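Local coordinates for bromodomain adjacent to zinc finger domain protein 2B (Homo sapiens, PDB 6FHQ) that probably reads histone tails through its PHD finger, a small zinc-binding module that here holds a small thiazole amide ligand, at residues A[15-20]-A[32-37]; A[22-27]-A[47-52]. All blocks are in the same frame, centred on the assembly; numbering follows the deposited sequence.

The segments of the two contacts alternate along the chain, 15-20 and 22-27 supplying one segment each and 32-37 and 47-52 the other. Contact 1 holds His-32 and Cys-35 of one zinc site, and contact 2 holds Cys-24, Cys-27 and Cys-50 of the other. Their centres lie about 13 Å apart. They meet where Thr-33 CG2 comes within 4.1 Å of Leu-22 CD2 and where His-36 CE1 packs on Pro-51 CD at 4.0 Å. Both reach the thiazole ligand: Glu-19 O of contact 1 lies 3.2 Å from ligand C1, while in contact 2 Leu-23 O and Asp-25 OD2 hold its amine, an arrangement that probably resembles how PHD fingers receive the amino end of a histone tail.

Contact 1 (A[15-20]-A[32-37]); sequences GDNEEL and HTYCHR. With ZN (zinc ion), chain C; DE5 (2-azanyl-~{N}-(1,3-thiazol-2-yl)ethanamide), chain E.
Leu-20 and His-32 bring the two backbones closest, CA to CA 5.3 Å, where Thr-33 N donates to Leu-20 O at 2.9 Å; His-32 CA adds a C-H...O contact to the same oxygen. From there the His-32 ring points its NE2 edge at the 15-20 loop. With CG anti to the carbonyl carbon (chi1 -68°), the ring binds zinc through ND1 at 2.0 Å, and NE2 donates to Asp-16 O, 2.8 Å away. That bond is fairly straight, 163° at the hydrogen, and lies in the imidazole plane, although NE2 stands above the plane of the Asp-16 carbonyl. Tyr-34 places its hydroxyl over one face of this imidazole, while His-32 CB sits over the phenol ring in return. Asn-17 ND2 donates to Tyr-34 OH at 3.1 Å, the amide turned 77° from the ring, and a water links the same hydroxyl to Asp-16 OD1. Farther along the phenol, Leu-20 CD1 meets the edge at CE2, 3.8 Å away; its CB and CD2 pack against Thr-33 OG1. Cys-35 SG binds the zinc at 2.3 Å, and Cys-9 and Cys-12 complete the site of three cysteines and one histidine. The bond to Asp-16 O and the zinc at ND1 together hold the rotation of the imidazole, and the bond would probably make ND1 a somewhat stronger donor to the metal.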
loop_
_atom_site.group_PDB
_atom_site.type_symbol
_atom_site.label_atom_id
_atom_site.label_comp_id
_atom_site.label_asym_id
_atom_site.label_seq_id
_atom_site.Cartn_x
_atom_site.Cartn_y
_atom_site.Cartn_z
ATOM N N GLY A 15 9.918 5.045 -0.225
ATOM C CA GLY A 15 9.608 4.108 0.884
ATOM C C GLY A 15 9.570 4.777 2.212
ATOM O O GLY A 15 9.577 4.113 3.211
ATOM N N ASP A 16 9.554 6.099 2.223
ATOM C CA ASP A 16 9.440 6.877 3.474
ATOM C C ASP A 16 7.971 6.980 3.977
ATOM O O ASP A 16 7.070 6.408 3.364
ATOM C CB ASP A 16 9.987 8.285 3.241
ATOM C CG ASP A 16 9.078 9.134 2.358
ATOM O OD1 ASP A 16 8.269 8.578 1.581
ATOM O OD2 ASP A 16 9.197 10.375 2.393
ATOM N N ASN A 17 7.755 7.739 5.060
ATOM C CA ASN A 17 6.455 7.908 5.687
ATOM C C ASN A 17 5.795 6.583 5.826
ATOM O O ASN A 17 4.705 6.371 5.326
ATOM C CB ASN A 17 5.557 8.784 4.843
ATOM C CG ASN A 17 5.609 10.222 5.240
ATOM O OD1 ASN A 17 5.594 10.559 6.419
ATOM N ND2 ASN A 17 5.583 11.077 4.256
ATOM N N GLU A 18 6.474 5.688 6.495
ATOM C CA GLU A 18 6.057 4.317 6.603
ATOM C C GLU A 18 4.732 4.096 7.340
ATOM O O GLU A 18 4.051 3.112 7.077
ATOM C CB GLU A 18 7.195 3.524 7.297
ATOM C CG GLU A 18 8.417 3.402 6.370
ATOM C CD GLU A 18 9.767 3.670 7.058
ATOM O OE1 GLU A 18 9.816 3.778 8.310
ATOM O OE2 GLU A 18 10.796 3.761 6.340
ATOM N N GLU A 19 4.408 5.012 8.242
ATOM C CA GLU A 19 3.113 5.099 8.935
ATOM C C GLU A 19 1.920 5.360 7.986
ATOM O O GLU A 19 0.756 5.258 8.385
ATOM C CB GLU A 19 3.208 6.219 9.982
ATOM C CG GLU A 19 1.893 6.706 10.575
ATOM C CD GLU A 19 1.993 6.946 12.073
ATOM O OE1 GLU A 19 2.007 5.944 12.837
ATOM O OE2 GLU A 19 2.046 8.128 12.482
ATOM N N LEU A 20 2.212 5.786 6.769
ATOM C CA LEU A 20 1.180 6.163 5.848
ATOM C C LEU A 20 1.275 5.290 4.613
ATOM O O LEU A 20 0.504 5.455 3.682
ATOM C CB LEU A 20 1.338 7.631 5.498
ATOM C CG LEU A 20 1.114 8.609 6.636
ATOM C CD1 LEU A 20 1.406 10.012 6.147
ATOM C CD2 LEU A 20 -0.321 8.500 7.173
ATOM N N HIS A 32 1.137 5.040 -0.484
ATOM C CA HIS A 32 0.879 5.988 0.577
ATOM C C HIS A 32 -0.624 6.416 0.531
ATOM O O HIS A 32 -1.160 6.673 -0.558
ATOM C CB HIS A 32 1.704 7.266 0.380
ATOM C CG HIS A 32 3.173 7.086 0.560
ATOM N ND1 HIS A 32 4.072 7.179 -0.488
ATOM C CD2 HIS A 32 3.903 6.826 1.681
ATOM C CE1 HIS A 32 5.293 6.949 -0.008
ATOM N NE2 HIS A 32 5.213 6.734 1.300
ATOM N N THR A 33 -1.178 6.730 1.707
ATOM C CA THR A 33 -2.512 7.309 1.796
ATOM C C THR A 33 -2.712 8.488 0.820
ATOM O O THR A 33 -3.690 8.548 0.039
ATOM C CB THR A 33 -2.760 7.864 3.203
ATOM O OG1 THR A 33 -1.615 8.594 3.649
ATOM C CG2 THR A 33 -3.061 6.784 4.167
ATOM N N TYR A 34 -1.758 9.411 0.883
ATOM C CA TYR A 34 -1.794 10.640 0.161
ATOM C C TYR A 34 -1.376 10.515 -1.278
ATOM O O TYR A 34 -1.607 11.432 -2.009
ATOM C CB TYR A 34 -0.915 11.701 0.850
ATOM C CG TYR A 34 0.505 11.302 1.087
ATOM C CD1 TYR A 34 1.426 11.318 0.042
ATOM C CD2 TYR A 34 0.905 10.842 2.303
ATOM C CE1 TYR A 34 2.700 10.963 0.216
ATOM C CE2 TYR A 34 2.206 10.488 2.510
ATOM C CZ TYR A 34 3.123 10.540 1.432
ATOM O OH TYR A 34 4.446 10.080 1.560
ATOM N N CYS A 35 -0.887 9.355 -1.708
ATOM C CA CYS A 35 -0.668 9.087 -3.167
ATOM C C CYS A 35 -1.828 8.443 -3.926
ATOM O O CYS A 35 -1.921 8.606 -5.155
ATOM C CB CYS A 35 0.595 8.216 -3.394
ATOM S SG CYS A 35 2.105 9.056 -2.908
ATOM N N HIS A 36 -2.730 7.751 -3.229
ATOM C CA HIS A 36 -3.987 7.390 -3.795
ATOM C C HIS A 36 -4.790 8.598 -4.269
ATOM O O HIS A 36 -4.662 9.693 -3.711
ATOM C CB HIS A 36 -4.874 6.745 -2.777
ATOM C CG HIS A 36 -4.463 5.390 -2.431
ATOM N ND1 HIS A 36 -4.756 4.309 -3.220
ATOM C CD2 HIS A 36 -3.767 4.924 -1.380
ATOM C CE1 HIS A 36 -4.325 3.211 -2.622
ATOM N NE2 HIS A 36 -3.686 3.560 -1.525
ATOM N N ARG A 37 -5.612 8.344 -5.281
ATOM C CA ARG A 37 -6.661 9.264 -5.737
ATOM C C ARG A 37 -7.905 8.426 -5.873
ATOM O O ARG A 37 -7.868 7.389 -6.511
ATOM C CB ARG A 37 -6.336 9.862 -7.101
ATOM C CG ARG A 37 -5.111 10.714 -7.132
ATOM C CD ARG A 37 -5.340 12.016 -6.363
ATOM N NE ARG A 37 -4.124 12.837 -6.341
ATOM C CZ ARG A 37 -3.139 12.759 -5.438
ATOM N NH1 ARG A 37 -3.162 11.876 -4.442
ATOM N NH2 ARG A 37 -2.116 13.614 -5.521
HETATM ZN ZN ZN C . 3.697 7.468 -2.397
HETATM C C4 DE5 E . -1.457 -1.862 6.795
HETATM C C5 DE5 E . -2.285 -3.195 6.799
HETATM N N1 DE5 E . -1.464 1.075 8.902
HETATM N N2 DE5 E . -1.755 -1.038 7.859
HETATM C C3 DE5 E . -1.094 0.126 8.030
HETATM N N3 DE5 E . -1.732 -4.241 5.875
HETATM C C2 DE5 E . -0.660 2.175 8.928
HETATM C C1 DE5 E . 0.370 2.123 8.056
HETATM S S1 DE5 E . 0.315 0.659 7.237
HETATM O O1 DE5 E . -0.577 -1.640 5.938
HETATM O O HOH W 1 6.277 9.994 -0.456
#

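Contact 2 (A[22-27]-A[47-52]); sequences LLCDGC and DWFCPA. With ZN (zinc ion), chain D; DE5 (2-azanyl-~{N}-(1,3-thiazol-2-yl)ethanamide), chain E.
Trp-48 CB lies 3.7 Å from Leu-23 O and also near ligand C5. With CG anti to the backbone N (chi1 177°), the indole lays one face against Leu-22: CG, CD1 and NE1 meet Leu-22 CB, CD1 at 3.6 Å, while CD2, CE2, CZ2 and, at the far end, CH2 lie against Leu-22 CD1. That methyl makes a CH-pi contact over the six-membered ring, 3.8 Å from its centroid and 17° off the normal; Cys-50 N lies over the opposite face, toward the rim. The Trp-48 backbone grips Asp-25 twice, since its O accepts from Asp-25 N (2.8 Å) and its N donates to Asp-25 OD2 (3.0 Å). Beyond it, Phe-49 sets CD1 and CE1 obliquely against Gly-26 N. Cys-24 SG accepts from both Cys-50 N and Cys-27 N while binding zinc with Cys-27, Cys-50 and Cys-53. Asp-25 OD2 also takes a bond from ligand N3 at 2.8 Å, and Leu-23 O takes another at 2.6 Å. Asp-47 OD1 approaches Asp-25 OD2 to 3.1 Å without a bond. Two neighbouring carboxylates should concentrate negative potential here, which would suit a cationic amine, while the N-H bonds to the Cys-24 thiolate probably temper its charge.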
loop_
_atom_site.group_PDB
_atom_site.type_symbol
_atom_site.label_atom_id
_atom_site.label_comp_id
_atom_site.label_asym_id
_atom_site.label_seq_id
_atom_site.Cartn_x
_atom_site.Cartn_y
_atom_site.Cartn_z
ATOM N N LEU A 22 0.542 2.153 2.987
ATOM C CA LEU A 22 -0.388 1.103 3.291
ATOM C C LEU A 22 0.083 -0.098 2.543
ATOM O O LEU A 22 0.320 0.013 1.362
ATOM C CB LEU A 22 -1.802 1.424 2.826
ATOM C CG LEU A 22 -2.404 2.702 3.316
ATOM C CD1 LEU A 22 -3.840 2.833 2.804
ATOM C CD2 LEU A 22 -2.342 2.798 4.832
ATOM N N LEU A 23 0.092 -1.242 3.196
ATOM C CA LEU A 23 0.605 -2.481 2.595
ATOM C C LEU A 23 -0.510 -3.405 2.373
ATOM O O LEU A 23 -1.216 -3.756 3.339
ATOM C CB LEU A 23 1.558 -3.152 3.564
ATOM C CG LEU A 23 2.755 -2.274 3.966
ATOM C CD1 LEU A 23 3.682 -3.148 4.843
ATOM C CD2 LEU A 23 3.467 -1.791 2.707
ATOM N N CYS A 24 -0.714 -3.790 1.139
ATOM C CA CYS A 24 -1.846 -4.644 0.832
ATOM C C CYS A 24 -1.608 -6.075 1.356
ATOM O O CYS A 24 -0.596 -6.724 1.013
ATOM C CB CYS A 24 -2.126 -4.644 -0.636
ATOM S SG CYS A 24 -3.485 -5.762 -1.126
ATOM N N ASP A 25 -2.527 -6.543 2.187
ATOM C CA ASP A 25 -2.448 -7.918 2.712
ATOM C C ASP A 25 -2.754 -8.916 1.609
ATOM O O ASP A 25 -2.483 -10.108 1.760
ATOM C CB ASP A 25 -3.432 -8.112 3.847
ATOM C CG ASP A 25 -2.995 -7.407 5.107
ATOM O OD1 ASP A 25 -2.055 -7.898 5.753
ATOM O OD2 ASP A 25 -3.502 -6.295 5.381
ATOM N N GLY A 26 -3.319 -8.423 0.495
ATOM C CA GLY A 26 -3.571 -9.251 -0.672
ATOM C C GLY A 26 -2.338 -9.566 -1.471
ATOM O O GLY A 26 -2.035 -10.730 -1.699
ATOM N N CYS A 27 -1.698 -8.531 -2.011
ATOM C CA CYS A 27 -0.661 -8.693 -3.035
ATOM C C CYS A 27 0.664 -8.164 -2.539
ATOM O O CYS A 27 1.575 -8.047 -3.295
ATOM C CB CYS A 27 -1.065 -7.910 -4.300
ATOM S SG CYS A 27 -1.160 -6.121 -3.995
ATOM N N ASP A 47 -6.508 -4.587 8.619
ATOM C CA ASP A 47 -5.833 -4.905 7.367
ATOM C C ASP A 47 -6.340 -4.089 6.208
ATOM O O ASP A 47 -7.365 -3.474 6.292
ATOM C CB ASP A 47 -5.925 -6.364 7.103
ATOM C CG ASP A 47 -5.101 -7.186 8.111
ATOM O OD1 ASP A 47 -3.875 -6.870 8.451
ATOM O OD2 ASP A 47 -5.658 -8.206 8.486
ATOM N N TRP A 48 -5.501 -4.011 5.194
ATOM C CA TRP A 48 -5.691 -3.191 4.002
ATOM C C TRP A 48 -5.640 -4.103 2.777
ATOM O O TRP A 48 -4.738 -4.913 2.673
ATOM C CB TRP A 48 -4.535 -2.223 3.873
ATOM C CG TRP A 48 -4.601 -1.403 2.660
ATOM C CD1 TRP A 48 -3.720 -1.391 1.628
ATOM C CD2 TRP A 48 -5.641 -0.542 2.312
ATOM N NE1 TRP A 48 -4.130 -0.541 0.679
ATOM C CE2 TRP A 48 -5.340 -0.026 1.044
ATOM C CE3 TRP A 48 -6.843 -0.200 2.914
ATOM C CZ2 TRP A 48 -6.136 0.903 0.417
ATOM C CZ3 TRP A 48 -7.656 0.706 2.283
ATOM C CH2 TRP A 48 -7.296 1.263 1.037
ATOM N N PHE A 49 -6.643 -3.989 1.909
ATOM C CA PHE A 49 -6.593 -4.545 0.581
ATOM C C PHE A 49 -6.678 -3.419 -0.441
ATOM O O PHE A 49 -7.564 -2.533 -0.361
ATOM C CB PHE A 49 -7.730 -5.528 0.411
ATOM C CG PHE A 49 -7.585 -6.746 1.270
ATOM C CD1 PHE A 49 -6.716 -7.773 0.898
ATOM C CD2 PHE A 49 -8.248 -6.821 2.508
ATOM C CE1 PHE A 49 -6.520 -8.856 1.761
ATOM C CE2 PHE A 49 -8.061 -7.937 3.335
ATOM C CZ PHE A 49 -7.204 -8.913 2.978
ATOM N N CYS A 50 -5.822 -3.487 -1.448
ATOM C CA CYS A 50 -5.686 -2.362 -2.370
ATOM C C CYS A 50 -6.791 -2.410 -3.394
ATOM O O CYS A 50 -7.396 -3.462 -3.627
ATOM C CB CYS A 50 -4.296 -2.393 -3.035
ATOM S SG CYS A 50 -4.134 -3.623 -4.279
ATOM N N PRO A 51 -7.004 -1.299 -4.107
ATOM C CA PRO A 51 -8.076 -1.253 -5.020
ATOM C C PRO A 51 -8.017 -2.356 -6.052
ATOM O O PRO A 51 -9.058 -2.865 -6.476
ATOM C CB PRO A 51 -7.845 0.104 -5.716
ATOM C CG PRO A 51 -7.285 0.927 -4.653
ATOM C CD PRO A 51 -6.290 -0.008 -4.065
ATOM N N ALA A 52 -6.816 -2.658 -6.509
ATOM C CA ALA A 52 -6.640 -3.641 -7.557
ATOM C C ALA A 52 -7.152 -5.021 -7.076
ATOM O O ALA A 52 -7.915 -5.646 -7.749
ATOM C CB ALA A 52 -5.142 -3.698 -7.969
HETATM ZN ZN ZN D . -3.366 -5.693 -3.480
HETATM C C4 DE5 E . -1.457 -1.862 6.795
HETATM C C5 DE5 E . -2.285 -3.195 6.799
HETATM N N1 DE5 E . -1.464 1.075 8.902
HETATM N N2 DE5 E . -1.755 -1.038 7.859
HETATM C C3 DE5 E . -1.094 0.126 8.030
HETATM N N3 DE5 E . -1.732 -4.241 5.875
HETATM C C2 DE5 E . -0.660 2.175 8.928
HETATM C C1 DE5 E . 0.370 2.123 8.056
HETATM S S1 DE5 E . 0.315 0.659 7.237
HETATM O O1 DE5 E . -0.577 -1.640 5.938
HETATM O O HOH W 2 -3.727 -9.949 7.880
#